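Long-range contacts in aminoglycoside phosphotransferase (Mycobacterium smegmatis, PDB 6EF6), which phosphorylates (S)-1-amino-2-propanol, acting as the kinase of the aminoacetone utilization microcompartment: residues I228-R233 against V250-C256; H158-Q162 against Y261-F265; E140-L144 against L234-V239. One frame throughout, in Å; residues are numbered along the deposited sequence. Where two conformers were deposited one is given.

Contact 1: I228-R233 against V250-C256; sequences IHADLR and VIDFDDC. With NA (sodium ion), chain D; BEZ (benzoic acid), chain B.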
# COMPACT_ATOMS: atom_id res chain seq x y z
N ILE A 228 5.46 8.75 -0.28
CA ILE A 228 4.23 8.15 -0.80
C ILE A 228 3.64 7.12 0.17
O ILE A 228 4.33 6.50 0.99
CB ILE A 228 4.42 7.51 -2.19
CG1 ILE A 228 5.51 6.43 -2.17
CG2 ILE A 228 4.70 8.56 -3.24
CD1 ILE A 228 5.51 5.54 -3.40
N HIS A 229 2.34 6.92 0.05
CA HIS A 229 1.64 5.87 0.81
C HIS A 229 2.07 4.46 0.39
O HIS A 229 2.34 3.62 1.23
CB HIS A 229 0.14 6.09 0.65
CG HIS A 229 -0.73 5.08 1.33
ND1 HIS A 229 -0.84 3.77 0.89
CD2 HIS A 229 -1.56 5.21 2.39
CE1 HIS A 229 -1.73 3.16 1.66
NE2 HIS A 229 -2.20 4.01 2.56
N ALA A 230 2.16 4.24 -0.94
CA ALA A 230 2.72 3.03 -1.55
C ALA A 230 1.85 1.80 -1.39
O ALA A 230 2.28 0.72 -1.76
CB ALA A 230 4.16 2.76 -1.11
N ASP A 231 0.59 1.92 -0.96
CA ASP A 231 -0.37 0.80 -0.97
C ASP A 231 -1.79 1.31 -1.16
O ASP A 231 -2.72 0.94 -0.44
CB ASP A 231 -0.23 -0.13 0.24
CG ASP A 231 -0.91 -1.48 -0.00
OD1 ASP A 231 -1.19 -1.86 -1.16
OD2 ASP A 231 -1.23 -2.11 1.04
N LEU A 232 -1.97 2.16 -2.17
CA LEU A 232 -3.25 2.83 -2.42
C LEU A 232 -4.16 2.02 -3.34
O LEU A 232 -4.66 2.48 -4.38
CB LEU A 232 -3.00 4.22 -2.96
CG LEU A 232 -2.48 5.23 -1.92
CD1 LEU A 232 -2.05 6.54 -2.60
CD2 LEU A 232 -3.51 5.49 -0.84
N ARG A 233 -4.36 0.80 -2.89
CA ARG A 233 -5.39 -0.09 -3.42
C ARG A 233 -6.78 0.38 -3.01
O ARG A 233 -6.95 0.99 -1.95
CB ARG A 233 -5.23 -1.47 -2.79
CG ARG A 233 -4.04 -2.16 -3.26
CD ARG A 233 -3.94 -3.55 -2.67
NE ARG A 233 -3.42 -3.55 -1.30
CZ ARG A 233 -4.10 -3.92 -0.21
NH1 ARG A 233 -5.36 -4.33 -0.29
NH2 ARG A 233 -3.51 -3.88 0.98
N VAL A 250 -8.39 6.98 4.28
CA VAL A 250 -7.25 6.23 3.79
C VAL A 250 -6.60 5.53 4.97
O VAL A 250 -6.31 6.18 5.98
CB VAL A 250 -6.22 7.16 3.12
CG1 VAL A 250 -5.05 6.31 2.55
CG2 VAL A 250 -6.87 7.99 2.03
N ILE A 251 -6.46 4.20 4.88
CA ILE A 251 -5.90 3.42 5.97
C ILE A 251 -4.60 2.76 5.49
O ILE A 251 -4.21 2.83 4.31
CB ILE A 251 -6.90 2.37 6.50
CG1 ILE A 251 -7.22 1.31 5.44
CG2 ILE A 251 -8.17 3.04 7.01
CD1 ILE A 251 -7.75 0.01 6.02
N ASP A 252 -3.92 2.08 6.41
CA ASP A 252 -2.80 1.19 6.09
C ASP A 252 -1.67 1.93 5.37
O ASP A 252 -1.25 1.57 4.27
CB ASP A 252 -3.27 -0.02 5.27
CG ASP A 252 -2.20 -1.09 5.15
OD1 ASP A 252 -1.18 -0.99 5.85
OD2 ASP A 252 -2.39 -2.03 4.35
N PHE A 253 -1.13 2.91 6.10
CA PHE A 253 0.09 3.63 5.69
C PHE A 253 1.37 2.82 6.00
O PHE A 253 2.47 3.38 5.99
CB PHE A 253 0.15 5.04 6.33
CG PHE A 253 -0.74 6.06 5.70
CD1 PHE A 253 -2.13 6.05 5.90
CD2 PHE A 253 -0.19 7.13 5.01
CE1 PHE A 253 -2.93 7.03 5.35
CE2 PHE A 253 -1.02 8.10 4.46
CZ PHE A 253 -2.37 8.07 4.62
N ASP A 254 1.26 1.53 6.34
CA ASP A 254 2.42 0.83 6.86
C ASP A 254 3.51 0.59 5.81
O ASP A 254 4.63 0.26 6.22
CB ASP A 254 1.98 -0.51 7.45
CG ASP A 254 3.09 -1.21 8.25
OD1 ASP A 254 3.69 -0.62 9.17
OD2 ASP A 254 3.36 -2.41 7.98
N ASP A 255 3.24 0.69 4.53
CA ASP A 255 4.26 0.62 3.48
C ASP A 255 4.76 1.98 3.06
O ASP A 255 5.51 2.10 2.10
CB ASP A 255 3.82 -0.18 2.24
CG ASP A 255 3.85 -1.66 2.42
OD1 ASP A 255 4.49 -2.14 3.36
OD2 ASP A 255 3.16 -2.32 1.59
N CYS A 256 4.36 3.05 3.73
CA CYS A 256 4.72 4.37 3.22
C CYS A 256 6.23 4.59 3.28
O CYS A 256 6.95 4.01 4.09
CB CYS A 256 3.97 5.48 3.96
SG CYS A 256 4.57 5.96 5.61
NA NA D . -0.40 -2.92 2.93
C BEZ B . -3.94 0.17 9.48
O1 BEZ B . -3.07 1.03 9.41
O2 BEZ B . -3.64 -1.04 9.28
C1 BEZ B . -5.34 0.60 9.81
C2 BEZ B . -6.41 -0.22 9.51
C3 BEZ B . -7.70 0.19 9.82
C4 BEZ B . -7.90 1.43 10.42
C5 BEZ B . -6.82 2.25 10.72
C6 BEZ B . -5.54 1.83 10.40
O HOH W 1 1.15 1.79 2.99
O HOH W 2 2.75 -1.80 -1.02
O HOH W 3 -4.65 -3.06 3.83
O HOH W 4 0.71 -1.12 3.59
O HOH W 5 -0.16 -3.72 5.25
O HOH W 6 1.19 -4.00 2.27
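With CG anti to the backbone N (chi1 178°), the imidazole of H229 swings back to meet V250-F253, and a similar torsion in D252 (chi1 -169°) carries its carboxylate to the sodium ion, across from that of D231. H229 NE2 donates to I251 O at 2.9 Å, within the ring plane and fairly straight (161°). H229 ND1 accepts the backbone N of D231 at 3.0 Å, so both ring nitrogens are engaged and the rotation of the imidazole is fixed. Its CD2 edge points at the middle of the F253 face, the two centroids lying 4.4 Å apart, while L232 CD2 covers one imidazole face. The sodium ion joins the segments: D231 OD2 binds it at 2.2 Å and D252 OD2 at 2.6 Å, and three waters add to its shell. In one of its two conformers R233 grips D231 side-on, NE to OD1 (2.8 Å) and NH2 to OD2; R310 is a second partner of OD1. D255 OD1 is bonded to Y75, and a water links its OD2 to A230 O. Sequence and geometry are consistent with the HxDxxxxN loop and DFG-like metal-binding turn of the protein-kinase fold, as in aminoglycoside phosphotransferases.

Contact 2: H158-Q162 against Y261-F265; sequences HEHSQ and YFYDF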
# COMPACT_ATOMS: atom_id res chain seq x y z
N HIS A 158 -0.15 13.41 -2.60
CA HIS A 158 1.05 13.89 -3.23
C HIS A 158 1.26 15.37 -2.95
O HIS A 158 2.39 15.82 -2.70
CB HIS A 158 0.99 13.65 -4.72
CG HIS A 158 1.04 12.21 -5.08
ND1 HIS A 158 0.93 11.79 -6.38
CD2 HIS A 158 1.27 11.11 -4.34
CE1 HIS A 158 1.04 10.48 -6.43
NE2 HIS A 158 1.24 10.03 -5.21
N GLU A 159 0.20 16.17 -3.03
CA GLU A 159 0.33 17.59 -2.77
C GLU A 159 0.82 17.83 -1.35
O GLU A 159 1.69 18.69 -1.12
CB GLU A 159 -1.03 18.24 -2.98
CG GLU A 159 -1.06 19.77 -2.77
CD GLU A 159 -2.47 20.31 -2.61
OE1 GLU A 159 -3.04 20.79 -3.62
OE2 GLU A 159 -3.00 20.24 -1.49
N HIS A 160 0.26 17.13 -0.36
CA HIS A 160 0.73 17.28 1.01
C HIS A 160 2.20 16.88 1.13
O HIS A 160 3.02 17.60 1.71
CB HIS A 160 -0.10 16.49 2.00
CG HIS A 160 0.37 16.71 3.39
ND1 HIS A 160 1.31 15.90 4.01
CD2 HIS A 160 0.17 17.76 4.23
CE1 HIS A 160 1.60 16.40 5.20
NE2 HIS A 160 0.94 17.55 5.35
N SER A 161 2.55 15.73 0.58
CA SER A 161 3.93 15.24 0.68
C SER A 161 4.92 16.25 0.08
O SER A 161 6.01 16.45 0.62
CB SER A 161 4.02 13.87 -0.03
OG SER A 161 5.37 13.50 -0.30
N GLN A 162 4.56 16.85 -1.05
CA GLN A 162 5.44 17.81 -1.71
C GLN A 162 5.66 19.07 -0.91
O GLN A 162 6.70 19.74 -1.08
CB GLN A 162 4.85 18.21 -3.05
CG GLN A 162 4.96 17.09 -4.06
CD GLN A 162 5.21 17.56 -5.45
OE1 GLN A 162 4.28 17.94 -6.17
NE2 GLN A 162 6.47 17.56 -5.85
N TYR A 261 6.21 9.09 -7.20
CA TYR A 261 4.82 9.45 -6.96
C TYR A 261 3.85 8.56 -7.74
O TYR A 261 2.85 8.08 -7.20
CB TYR A 261 4.56 10.94 -7.25
CG TYR A 261 5.22 11.86 -6.25
CD1 TYR A 261 4.89 11.83 -4.93
CD2 TYR A 261 6.21 12.71 -6.64
CE1 TYR A 261 5.53 12.69 -4.00
CE2 TYR A 261 6.86 13.55 -5.75
CZ TYR A 261 6.51 13.50 -4.42
OH TYR A 261 7.17 14.37 -3.53
N PHE A 262 4.10 8.37 -9.03
CA PHE A 262 3.16 7.61 -9.85
C PHE A 262 3.23 6.11 -9.67
O PHE A 262 2.36 5.39 -10.19
CB PHE A 262 3.14 8.17 -11.28
CG PHE A 262 2.58 9.56 -11.28
CD1 PHE A 262 1.22 9.71 -11.06
CD2 PHE A 262 3.35 10.68 -11.40
CE1 PHE A 262 0.66 10.97 -10.97
CE2 PHE A 262 2.78 11.94 -11.28
CZ PHE A 262 1.45 12.07 -11.08
N TYR A 263 4.17 5.59 -8.88
CA TYR A 263 4.03 4.22 -8.43
C TYR A 263 2.73 4.02 -7.68
O TYR A 263 2.17 2.94 -7.71
CB TYR A 263 5.26 3.84 -7.58
CG TYR A 263 5.16 2.49 -6.91
CD1 TYR A 263 5.04 1.30 -7.62
CD2 TYR A 263 5.16 2.40 -5.54
CE1 TYR A 263 4.91 0.09 -7.00
CE2 TYR A 263 5.05 1.15 -4.88
CZ TYR A 263 4.92 0.02 -5.64
OH TYR A 263 4.80 -1.19 -5.00
N ASP A 264 2.21 5.06 -7.01
CA ASP A 264 0.91 4.90 -6.35
C ASP A 264 -0.19 4.48 -7.33
O ASP A 264 -1.13 3.74 -6.93
CB ASP A 264 0.52 6.20 -5.64
CG ASP A 264 1.19 6.40 -4.31
OD1 ASP A 264 1.54 5.43 -3.61
OD2 ASP A 264 1.32 7.60 -3.93
N PHE A 265 -0.10 4.88 -8.61
CA PHE A 265 -1.09 4.38 -9.57
C PHE A 265 -0.96 2.87 -9.80
O PHE A 265 -1.96 2.13 -9.90
CB PHE A 265 -1.05 5.08 -10.95
CG PHE A 265 -2.00 4.45 -11.90
CD1 PHE A 265 -3.37 4.54 -11.67
CD2 PHE A 265 -1.53 3.74 -13.01
CE1 PHE A 265 -4.27 3.88 -12.48
CE2 PHE A 265 -2.44 3.10 -13.86
CZ PHE A 265 -3.81 3.19 -13.61
O HOH W 7 7.78 14.17 -0.82
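H158 and D264 form a buried His-carboxylate hydrogen bond that joins helix 147-163 to helix 263-268 within the helical part of this kinase-like fold. H158 NE2 donates to D264 OD2 at 2.7 Å with an angle of 159°. The acceptor uses its anti lone pair, the one turned away from OD1, and ring and carboxylate are nearly coplanar. The bond therefore works from the edge of the imidazole and leaves a face for Y261. Over that face sits Y261 CB, 3.9 Å from the H158 ring centroid in a CH-pi contact; the tyrosine ring then runs past H158 and turns its edge to that same imidazole, with centroids 5.0 Å apart. F262 completes the aromatic cluster: here H158 supplies the edge and the phenyl ring the face, the planes standing almost perpendicular at 89°.

The next shell holds these groups in place. H158 CG lies anti to the carbonyl carbon (chi1 -68°), which extends the ring from its helix across to D264, and ND1 is hydrogen-bonded to Y289 OH. On the other side of the bond, the backbone N of D264 is bonded to Y261 O at 3.1 Å, coupling the acid to the tyrosine that covers the histidine. One helical turn beyond H158, Q162 passes its CG 3.5 Å from Y261 OH while its OE1 goes to R293. S161 OG, which is also bonded to L227 O, approaches the Y261 ring at its edge, and a single water donates to both S161 OG at 2.6 Å and Y261 OH at 2.8 Å.

Contact 3: E140-L144 against L234-V239; sequences ESLTL and LANLLV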
# COMPACT_ATOMS: atom_id res chain seq x y z
N GLU A 140 -16.20 -2.08 4.24
CA GLU A 140 -16.67 -1.42 3.03
C GLU A 140 -15.64 -0.41 2.56
O GLU A 140 -15.20 0.46 3.32
CB GLU A 140 -18.03 -0.75 3.24
CG GLU A 140 -18.64 -0.24 1.95
CD GLU A 140 -20.03 0.34 2.15
OE1 GLU A 140 -20.59 0.21 3.27
OE2 GLU A 140 -20.57 0.93 1.19
N SER A 141 -15.25 -0.56 1.30
CA SER A 141 -14.22 0.27 0.69
C SER A 141 -14.69 0.77 -0.67
O SER A 141 -15.76 0.41 -1.17
CB SER A 141 -12.93 -0.54 0.47
OG SER A 141 -13.10 -1.53 -0.56
N LEU A 142 -13.89 1.63 -1.29
CA LEU A 142 -14.10 1.95 -2.69
C LEU A 142 -14.11 0.67 -3.54
O LEU A 142 -13.50 -0.35 -3.19
CB LEU A 142 -12.98 2.87 -3.18
CG LEU A 142 -12.92 4.27 -2.56
CD1 LEU A 142 -11.86 5.11 -3.26
CD2 LEU A 142 -14.27 4.99 -2.60
N THR A 143 -14.78 0.74 -4.69
CA THR A 143 -14.97 -0.39 -5.60
C THR A 143 -14.39 -0.04 -6.96
O THR A 143 -13.86 1.05 -7.18
CB THR A 143 -16.46 -0.73 -5.75
OG1 THR A 143 -17.12 0.29 -6.52
CG2 THR A 143 -17.15 -0.89 -4.38
N LEU A 144 -14.55 -0.96 -7.89
CA LEU A 144 -14.08 -0.72 -9.25
C LEU A 144 -14.79 0.44 -9.93
O LEU A 144 -14.34 0.87 -10.99
CB LEU A 144 -14.23 -1.99 -10.09
CG LEU A 144 -13.47 -3.20 -9.58
CD1 LEU A 144 -13.81 -4.45 -10.39
CD2 LEU A 144 -11.98 -3.01 -9.65
N LEU A 234 -7.80 0.06 -3.83
CA LEU A 234 -9.16 0.45 -3.48
C LEU A 234 -9.55 -0.02 -2.08
O LEU A 234 -10.26 0.67 -1.35
CB LEU A 234 -10.11 -0.11 -4.53
CG LEU A 234 -10.04 0.49 -5.94
CD1 LEU A 234 -10.67 -0.49 -6.97
CD2 LEU A 234 -10.72 1.81 -6.04
N ALA A 235 -9.10 -1.23 -1.70
CA ALA A 235 -9.46 -1.81 -0.42
C ALA A 235 -8.95 -1.01 0.77
O ALA A 235 -9.47 -1.19 1.86
CB ALA A 235 -8.85 -3.22 -0.32
N ASN A 236 -7.95 -0.14 0.57
CA ASN A 236 -7.41 0.68 1.65
C ASN A 236 -8.07 2.06 1.76
O ASN A 236 -7.59 2.92 2.52
CB ASN A 236 -5.90 0.81 1.50
CG ASN A 236 -5.17 -0.40 2.02
OD1 ASN A 236 -5.73 -1.17 2.81
ND2 ASN A 236 -3.96 -0.60 1.60
N LEU A 237 -9.17 2.31 1.05
CA LEU A 237 -9.95 3.54 1.22
C LEU A 237 -11.32 3.10 1.69
O LEU A 237 -12.17 2.68 0.90
CB LEU A 237 -9.99 4.35 -0.08
CG LEU A 237 -8.76 5.27 -0.29
CD1 LEU A 237 -7.50 4.48 -0.60
CD2 LEU A 237 -9.03 6.30 -1.37
N LEU A 238 -11.50 3.18 2.98
CA LEU A 238 -12.72 2.75 3.64
C LEU A 238 -13.79 3.83 3.56
O LEU A 238 -13.49 5.02 3.64
CB LEU A 238 -12.49 2.37 5.12
CG LEU A 238 -11.52 1.20 5.31
CD1 LEU A 238 -11.60 0.75 6.78
CD2 LEU A 238 -11.75 0.02 4.39
N VAL A 239 -15.05 3.43 3.42
CA VAL A 239 -16.14 4.40 3.23
C VAL A 239 -17.25 4.16 4.23
O VAL A 239 -17.52 3.04 4.64
CB VAL A 239 -16.72 4.36 1.81
CG1 VAL A 239 -15.68 4.70 0.83
CG2 VAL A 239 -17.29 2.99 1.51
O HOH W 8 -19.84 1.68 5.40
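S141 and L238 face each other as a non-hydrogen-bonded antiparallel pair, CA to CA 4.1 Å, in a single beta bridge that lays the 140-144 loop along the outer edge of the 237-239/248-250 hairpin. Two backbone bonds frame the pair: V239 N to E140 O at 3.0 Å (165°), and L142 N to L237 O, also 3.0 Å, with the N-H arriving nearly along the C=O axis. The tight, buried part is built on L142. Its CD1 lies 3.6 Å from L237 CD2, its CD2 branch meets V239 CG1 at 3.7 Å, and its CB rests on L234 CD2 at 3.8 Å, so one leucine touches three side chains of the other segment. Behind them L234 and L237 pack on L150 of helix 147-163. The other side faces solvent, although E140, running extended, still lays its CG on V239 CG2; its carboxylate divides between S242, bonded to OE2, and a water that links OE1 with V239 O. T143 adds its carbonyl O beside the L234 methyls. S141 holds its OG between backbone N and carbonyl carbon (chi1 69°), from where it donates to L142 O at 2.9 Å.

Contact 1 lies near the centre of the chain and connects directly to both others. Toward contact 2, with centres about 11 Å apart, A230 N meets D264 OD1 at 3.0 Å, and L232 and I228 pack on the same aspartate; the side chain of D264 is about 11 Å from the sodium ion, so it is not a ligand of the metal. Toward contact 3, N236 makes the link, its ND2 2.8 Å from D231 O and its O 2.9 Å from I251 N, tying 234-239 to both metal-binding segments. I251 CD1 touches benzoic acid C2 at 3.7 Å, and the side chain of L238 lies about 5 Å from the ligand. Contacts 2 and 3, centres about 19 Å apart, do not touch.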